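Metallopeptidase containing co-catalytic metalloactive site (Shewanella denitrificans OS217, PDB 3B2Y) probably acts as a zinc-dependent metallocarboxypeptidase of the M14 family, hydrolysing peptide or related bonds at a metal site occupied by nickel in this crystal. Local coordinates at residues D50-N55 with V109-F114; G74-E79 with G117-R122. All blocks are in the same frame, centred on the assembly; numbering follows the deposited sequence.

Contact 1: D50-N55 with V109-F114; sequences DSFAIN and VNPTGF
Phe-52 and Pro-111 meet through their CB atoms, 3.6 Å apart, the two side chains overlapping antiparallel. Phe-52 CB already faces the proline from the strand; the first torsion, chi1 -53°, turns only the ring, bringing its CG-CD2 side near Pro-111 CB, which approaches obliquely, while Thr-112 CG2 stands at the ring edge, near its plane. One face of the same ring is met from within its own segment by Asp-50 O, 3.3 Å above the plane and displaced toward the rim. Ile-54 comes in roughly perpendicular to Pro-111, its CG1 lying 4.0 Å from Pro-111 CD. Its CD1 reaches Val-109 O at 3.5 Å; this carbonyl oxygen is buried here with no polar partner in the model. At the other end Thr-112 CG2 sits 3.3 Å from Asp-50 OD2, a methyl-to-oxygen approach, while the polar ends of both residues turn to Arg-122: OD2 forms a salt bridge with its side chain, and Thr-112 OG1 bonds to its backbone N. The arrangement is a strand of the antiparallel hairpin 42-49/52-58 laid against the start of helix 111-115; the touching parts, Asp-50 to Ile-54 and Val-109 to Thr-112, run 167° apart. Alternate residues Phe-52 and Ile-54 direct their side chains at the helix start. Asn-110 is the N-cap: its OD1 accepts from Gly-113 N at 3.0 Å, the donor standing 57° out of the carbonyl plane. Its ND2 is held by Phe-75 O. Beyond this shell, Tyr-29 of helix 25-39 packs on both Phe-52 and Pro-111, and Leu-150 of helix 146-152 touches Ile-54.

Contact 2: G74-E79 with G117-R122; sequences GFHGEE and GHRFNR. With NI (nickel (II) ion), chain C.
Arg-119 lays its guanidinium flat on the ring of His-76, itself a nickel ligand: the group centres are 3.7 Å apart, the planes are inclined by 26°, and Arg-119 CZ stands over the middle of the ring. An extended chain, with CG anti to the backbone N (chi1 -177°), carries the group there alongside the histidine. Its NH1 is shared by two carboxylates. Glu-78 OE2 takes it on the syn lone pair at 2.9 Å, practically in the guanidinium plane, whereas Glu-79 OE2 lies 3.0 Å from NH1, is approached nearly along its C-O axis and is tilted 17° from that plane. Glu-79 OE2 also binds nickel at 2.2 Å, consistent with a second-shell role for the arginine, stacking on one ligand and bonding the other. Cut back to an alanine, the position would lose the guanidinium, which is likely to leave Glu-78 without its charged mate, one face of the His-76 ring uncovered and Glu-79 OE2 short of one bond. Nickel is coordinated by His-76 ND1 at 2.2 Å, both Glu-79 oxygens, water and His-170; His-x-x-Glu followed by a distant histidine is the zinc-site pattern of M14 peptidases. Asn-126 OD1 accepts from His-76 NE2, helping set the ring's rotation. Gly-77 N gives a weak bond to Arg-119 O, and a CB on Gly-77 would clash with His-118 O. The type I turn 76-79 leads from strand 68-73 of the central mixed sheet toward helix 81-92, while 117-122 leaves helix 111-115 through a Schellman motif at Gly-117.

How the contacts relate
The centres of contacts 1 and 2 are about 10 Å apart, on the same side of the chain's centre and within the peptidase M14 range. Their segments alternate along the chain, in the order 50-55, 74-79, 109-114, 117-122, and helix 111-115 joins the second segment of contact 1 to that of contact 2. Besides the salt bridge between Asp-50 and Arg-122, a probable hydrogen bond runs from Asn-110 N to Gly-74 O at 2.9 Å, linking the residue before the helix to the loop after strand 68-73. The peripheral hairpin 42-49/52-58 is thereby connected, partly through the short helix 111-115, to the loops that carry the metal site beside the central sheet.

Contact 1: D50-N55 with V109-F114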
loop_
_atom_site.group_PDB
_atom_site.type_symbol
_atom_site.label_atom_id
_atom_site.label_comp_id
_atom_site.label_asym_id
_atom_site.label_seq_id
_atom_site.Cartn_x
_atom_site.Cartn_y
_atom_site.Cartn_z
ATOM N N ASP A 50 -4.095 -15.888 13.057
ATOM C CA ASP A 50 -5.002 -15.489 14.129
ATOM C C ASP A 50 -6.416 -15.361 13.590
ATOM O O ASP A 50 -7.159 -14.476 13.991
ATOM C CB ASP A 50 -4.526 -14.199 14.799
ATOM C CG ASP A 50 -3.360 -14.413 15.730
ATOM O OD1 ASP A 50 -3.012 -15.593 16.032
ATOM O OD2 ASP A 50 -2.814 -13.398 16.221
ATOM N N SER A 51 -6.770 -16.270 12.677
ATOM C CA SER A 51 -8.096 -16.352 12.033
ATOM C C SER A 51 -8.394 -15.296 10.967
ATOM O O SER A 51 -9.492 -15.270 10.415
ATOM C CB SER A 51 -9.208 -16.370 13.094
ATOM O OG SER A 51 -9.401 -17.690 13.646
ATOM N N PHE A 52 -7.442 -14.404 10.683
ATOM C CA PHE A 52 -7.598 -13.360 9.682
ATOM C C PHE A 52 -6.904 -13.697 8.374
ATOM O O PHE A 52 -5.713 -13.940 8.354
ATOM C CB PHE A 52 -6.999 -12.052 10.166
ATOM C CG PHE A 52 -7.482 -11.591 11.495
ATOM C CD1 PHE A 52 -8.798 -11.248 11.676
ATOM C CD2 PHE A 52 -6.598 -11.486 12.566
ATOM C CE1 PHE A 52 -9.269 -10.819 12.916
ATOM C CE2 PHE A 52 -7.059 -11.054 13.797
ATOM C CZ PHE A 52 -8.404 -10.742 13.972
ATOM N N ALA A 53 -7.650 -13.672 7.290
ATOM C CA ALA A 53 -7.124 -13.979 5.971
ATOM C C ALA A 53 -6.313 -12.860 5.397
ATOM O O ALA A 53 -6.610 -11.665 5.579
ATOM C CB ALA A 53 -8.255 -14.361 5.016
ATOM N N ILE A 54 -5.268 -13.241 4.686
ATOM C CA ILE A 54 -4.460 -12.320 3.902
ATOM C C ILE A 54 -4.806 -12.601 2.444
ATOM O O ILE A 54 -4.379 -13.608 1.860
ATOM C CB ILE A 54 -2.939 -12.482 4.145
ATOM C CG1 ILE A 54 -2.661 -12.149 5.633
ATOM C CG2 ILE A 54 -2.183 -11.597 3.149
ATOM C CD1 ILE A 54 -1.388 -12.735 6.155
ATOM N N ASN A 55 -5.649 -11.732 1.884
ATOM C CA ASN A 55 -6.279 -11.943 0.606
ATOM C C ASN A 55 -5.677 -11.055 -0.477
ATOM O O ASN A 55 -5.414 -9.838 -0.265
ATOM C CB ASN A 55 -7.760 -11.674 0.773
ATOM C CG ASN A 55 -8.448 -12.742 1.605
ATOM O OD1 ASN A 55 -8.101 -13.928 1.543
ATOM N ND2 ASN A 55 -9.424 -12.336 2.356
ATOM N N VAL A 109 -1.838 -6.801 4.706
ATOM C CA VAL A 109 -0.838 -7.854 4.820
ATOM C C VAL A 109 -0.565 -8.293 6.292
ATOM O O VAL A 109 -0.260 -9.462 6.565
ATOM C CB VAL A 109 0.414 -7.375 4.137
ATOM C CG1 VAL A 109 1.626 -8.259 4.449
ATOM C CG2 VAL A 109 0.160 -7.221 2.623
ATOM N N ASN A 110 -0.794 -7.373 7.224
ATOM C CA ASN A 110 -0.488 -7.549 8.630
ATOM C C ASN A 110 -1.758 -7.365 9.532
ATOM O O ASN A 110 -1.931 -6.381 10.221
ATOM C CB ASN A 110 0.541 -6.533 9.025
ATOM C CG ASN A 110 0.989 -6.656 10.481
ATOM O OD1 ASN A 110 0.693 -7.609 11.207
ATOM N ND2 ASN A 110 1.757 -5.655 10.904
ATOM N N PRO A 111 -2.685 -8.299 9.447
ATOM C CA PRO A 111 -3.913 -8.074 10.266
ATOM C C PRO A 111 -3.712 -8.086 11.746
ATOM O O PRO A 111 -4.401 -7.336 12.448
ATOM C CB PRO A 111 -4.776 -9.272 9.859
ATOM C CG PRO A 111 -3.800 -10.299 9.368
ATOM C CD PRO A 111 -2.810 -9.473 8.610
ATOM N N THR A 112 -2.758 -8.854 12.276
ATOM C CA THR A 112 -2.544 -8.838 13.746
ATOM C C THR A 112 -2.007 -7.457 14.267
ATOM O O THR A 112 -2.488 -6.962 15.270
ATOM C CB THR A 112 -1.710 -10.003 14.224
ATOM O OG1 THR A 112 -0.351 -9.873 13.794
ATOM C CG2 THR A 112 -2.334 -11.327 13.752
ATOM N N GLY A 113 -1.112 -6.836 13.504
ATOM C CA GLY A 113 -0.596 -5.501 13.771
ATOM C C GLY A 113 -1.686 -4.443 13.607
ATOM O O GLY A 113 -1.783 -3.516 14.427
ATOM N N PHE A 114 -2.498 -4.574 12.564
ATOM C CA PHE A 114 -3.603 -3.668 12.274
ATOM C C PHE A 114 -4.595 -3.663 13.466
ATOM O O PHE A 114 -5.007 -2.609 13.902
ATOM C CB PHE A 114 -4.265 -4.078 10.978
ATOM C CG PHE A 114 -5.410 -3.216 10.547
ATOM C CD1 PHE A 114 -5.194 -2.079 9.776
ATOM C CD2 PHE A 114 -6.709 -3.591 10.824
ATOM C CE1 PHE A 114 -6.266 -1.321 9.304
ATOM C CE2 PHE A 114 -7.780 -2.840 10.364
ATOM C CZ PHE A 114 -7.546 -1.697 9.597
#

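Contact 2: G74-E79 with G117-R122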
loop_
_atom_site.group_PDB
_atom_site.type_symbol
_atom_site.label_atom_id
_atom_site.label_comp_id
_atom_site.label_asym_id
_atom_site.label_seq_id
_atom_site.Cartn_x
_atom_site.Cartn_y
_atom_site.Cartn_z
ATOM N N GLY A 74 -1.218 -1.973 4.366
ATOM C CA GLY A 74 -1.364 -2.659 5.663
ATOM C C GLY A 74 -0.227 -3.601 6.008
ATOM O O GLY A 74 -0.442 -4.582 6.659
ATOM N N PHE A 75 1.006 -3.267 5.611
ATOM C CA PHE A 75 2.171 -4.021 6.099
ATOM C C PHE A 75 2.469 -3.623 7.570
ATOM O O PHE A 75 3.002 -4.436 8.319
ATOM C CB PHE A 75 3.413 -3.697 5.242
ATOM C CG PHE A 75 3.452 -4.447 3.944
ATOM C CD1 PHE A 75 2.757 -3.999 2.830
ATOM C CD2 PHE A 75 4.152 -5.641 3.861
ATOM C CE1 PHE A 75 2.758 -4.764 1.648
ATOM C CE2 PHE A 75 4.196 -6.384 2.673
ATOM C CZ PHE A 75 3.485 -5.978 1.590
ATOM N N HIS A 76 2.222 -2.338 7.923
ATOM C CA HIS A 76 2.545 -1.803 9.234
ATOM C C HIS A 76 1.255 -1.392 9.909
ATOM O O HIS A 76 0.475 -0.600 9.378
ATOM C CB HIS A 76 3.538 -0.660 9.125
ATOM C CG HIS A 76 4.863 -1.078 8.583
ATOM N ND1 HIS A 76 5.540 -0.357 7.643
ATOM C CD2 HIS A 76 5.620 -2.183 8.817
ATOM C CE1 HIS A 76 6.683 -0.954 7.353
ATOM N NE2 HIS A 76 6.756 -2.067 8.047
ATOM N N GLY A 77 0.993 -1.969 11.067
ATOM C CA GLY A 77 -0.310 -1.803 11.671
ATOM C C GLY A 77 -0.661 -0.448 12.205
ATOM O O GLY A 77 -1.828 -0.120 12.340
ATOM N N GLU A 78 0.341 0.362 12.494
ATOM C CA GLU A 78 0.098 1.753 12.907
ATOM C C GLU A 78 -0.257 2.637 11.678
ATOM O O GLU A 78 -0.669 3.776 11.847
ATOM C CB GLU A 78 1.283 2.320 13.706
ATOM C CG GLU A 78 2.469 2.966 13.001
ATOM C CD GLU A 78 3.378 1.982 12.334
ATOM O OE1 GLU A 78 2.881 0.886 12.033
ATOM O OE2 GLU A 78 4.571 2.298 12.067
ATOM N N GLU A 79 -0.048 2.111 10.468
ATOM C CA GLU A 79 -0.249 2.865 9.215
ATOM C C GLU A 79 -1.640 2.627 8.625
ATOM O O GLU A 79 -1.786 2.260 7.474
ATOM C CB GLU A 79 0.866 2.475 8.232
ATOM C CG GLU A 79 2.222 2.875 8.816
ATOM C CD GLU A 79 3.448 2.479 7.970
ATOM O OE1 GLU A 79 3.253 2.061 6.817
ATOM O OE2 GLU A 79 4.593 2.528 8.546
ATOM N N GLY A 117 -3.085 -1.841 16.353
ATOM C CA GLY A 117 -2.549 -0.541 15.975
ATOM C C GLY A 117 -1.033 -0.335 16.085
ATOM O O GLY A 117 -0.572 0.785 16.334
ATOM N N HIS A 118 -0.250 -1.387 15.891
ATOM C CA HIS A 118 1.214 -1.240 15.941
ATOM C C HIS A 118 1.890 -1.831 14.707
ATOM O O HIS A 118 1.364 -2.684 14.038
ATOM C CB HIS A 118 1.816 -1.813 17.250
ATOM C CG HIS A 118 1.513 -3.257 17.528
ATOM N ND1 HIS A 118 1.725 -4.265 16.617
ATOM C CD2 HIS A 118 1.118 -3.871 18.665
ATOM C CE1 HIS A 118 1.399 -5.427 17.153
ATOM N NE2 HIS A 118 1.039 -5.223 18.400
ATOM N N ARG A 119 3.109 -1.393 14.498
ATOM C CA ARG A 119 3.857 -1.661 13.292
ATOM C C ARG A 119 4.073 -3.134 13.063
ATOM O O ARG A 119 3.869 -3.626 11.955
ATOM C CB ARG A 119 5.196 -1.011 13.475
ATOM C CG ARG A 119 6.184 -1.078 12.309
ATOM C CD ARG A 119 7.312 -0.092 12.618
ATOM N NE ARG A 119 8.165 0.029 11.454
ATOM C CZ ARG A 119 7.852 0.763 10.388
ATOM N NH1 ARG A 119 6.724 1.459 10.335
ATOM N NH2 ARG A 119 8.674 0.773 9.354
ATOM N N PHE A 120 4.485 -3.843 14.121
ATOM C CA PHE A 120 4.814 -5.280 13.927
ATOM C C PHE A 120 3.591 -6.156 13.936
ATOM O O PHE A 120 2.502 -5.760 14.337
ATOM C CB PHE A 120 5.755 -5.740 14.976
ATOM C CG PHE A 120 7.052 -5.020 14.972
ATOM C CD1 PHE A 120 7.591 -4.509 13.790
ATOM C CD2 PHE A 120 7.750 -4.875 16.143
ATOM C CE1 PHE A 120 8.810 -3.879 13.795
ATOM C CE2 PHE A 120 8.982 -4.215 16.155
ATOM C CZ PHE A 120 9.503 -3.750 14.970
ATOM N N ASN A 121 3.783 -7.408 13.536
ATOM C CA ASN A 121 2.768 -8.368 13.762
ATOM C C ASN A 121 2.863 -8.713 15.232
ATOM O O ASN A 121 3.726 -8.272 15.993
ATOM C CB ASN A 121 2.920 -9.609 12.848
ATOM C CG ASN A 121 4.249 -10.334 13.032
ATOM O OD1 ASN A 121 4.944 -10.188 14.049
ATOM N ND2 ASN A 121 4.575 -11.192 12.055
ATOM N N ARG A 122 1.998 -9.570 15.638
ATOM C CA ARG A 122 1.947 -9.854 17.076
ATOM C C ARG A 122 3.106 -10.711 17.594
ATOM O O ARG A 122 3.220 -10.960 18.796
ATOM C CB ARG A 122 0.618 -10.451 17.379
ATOM C CG ARG A 122 0.503 -11.883 17.236
ATOM C CD ARG A 122 -0.397 -12.334 18.362
ATOM N NE ARG A 122 -0.855 -13.648 18.031
ATOM C CZ ARG A 122 -0.309 -14.758 18.506
ATOM N NH1 ARG A 122 0.685 -14.722 19.414
ATOM N NH2 ARG A 122 -0.807 -15.923 18.098
HETATM NI NI NI C . 5.289 1.616 6.661
HETATM O O HOH W 1 6.114 3.763 6.580
HETATM O O HOH W 2 7.091 1.824 6.625
#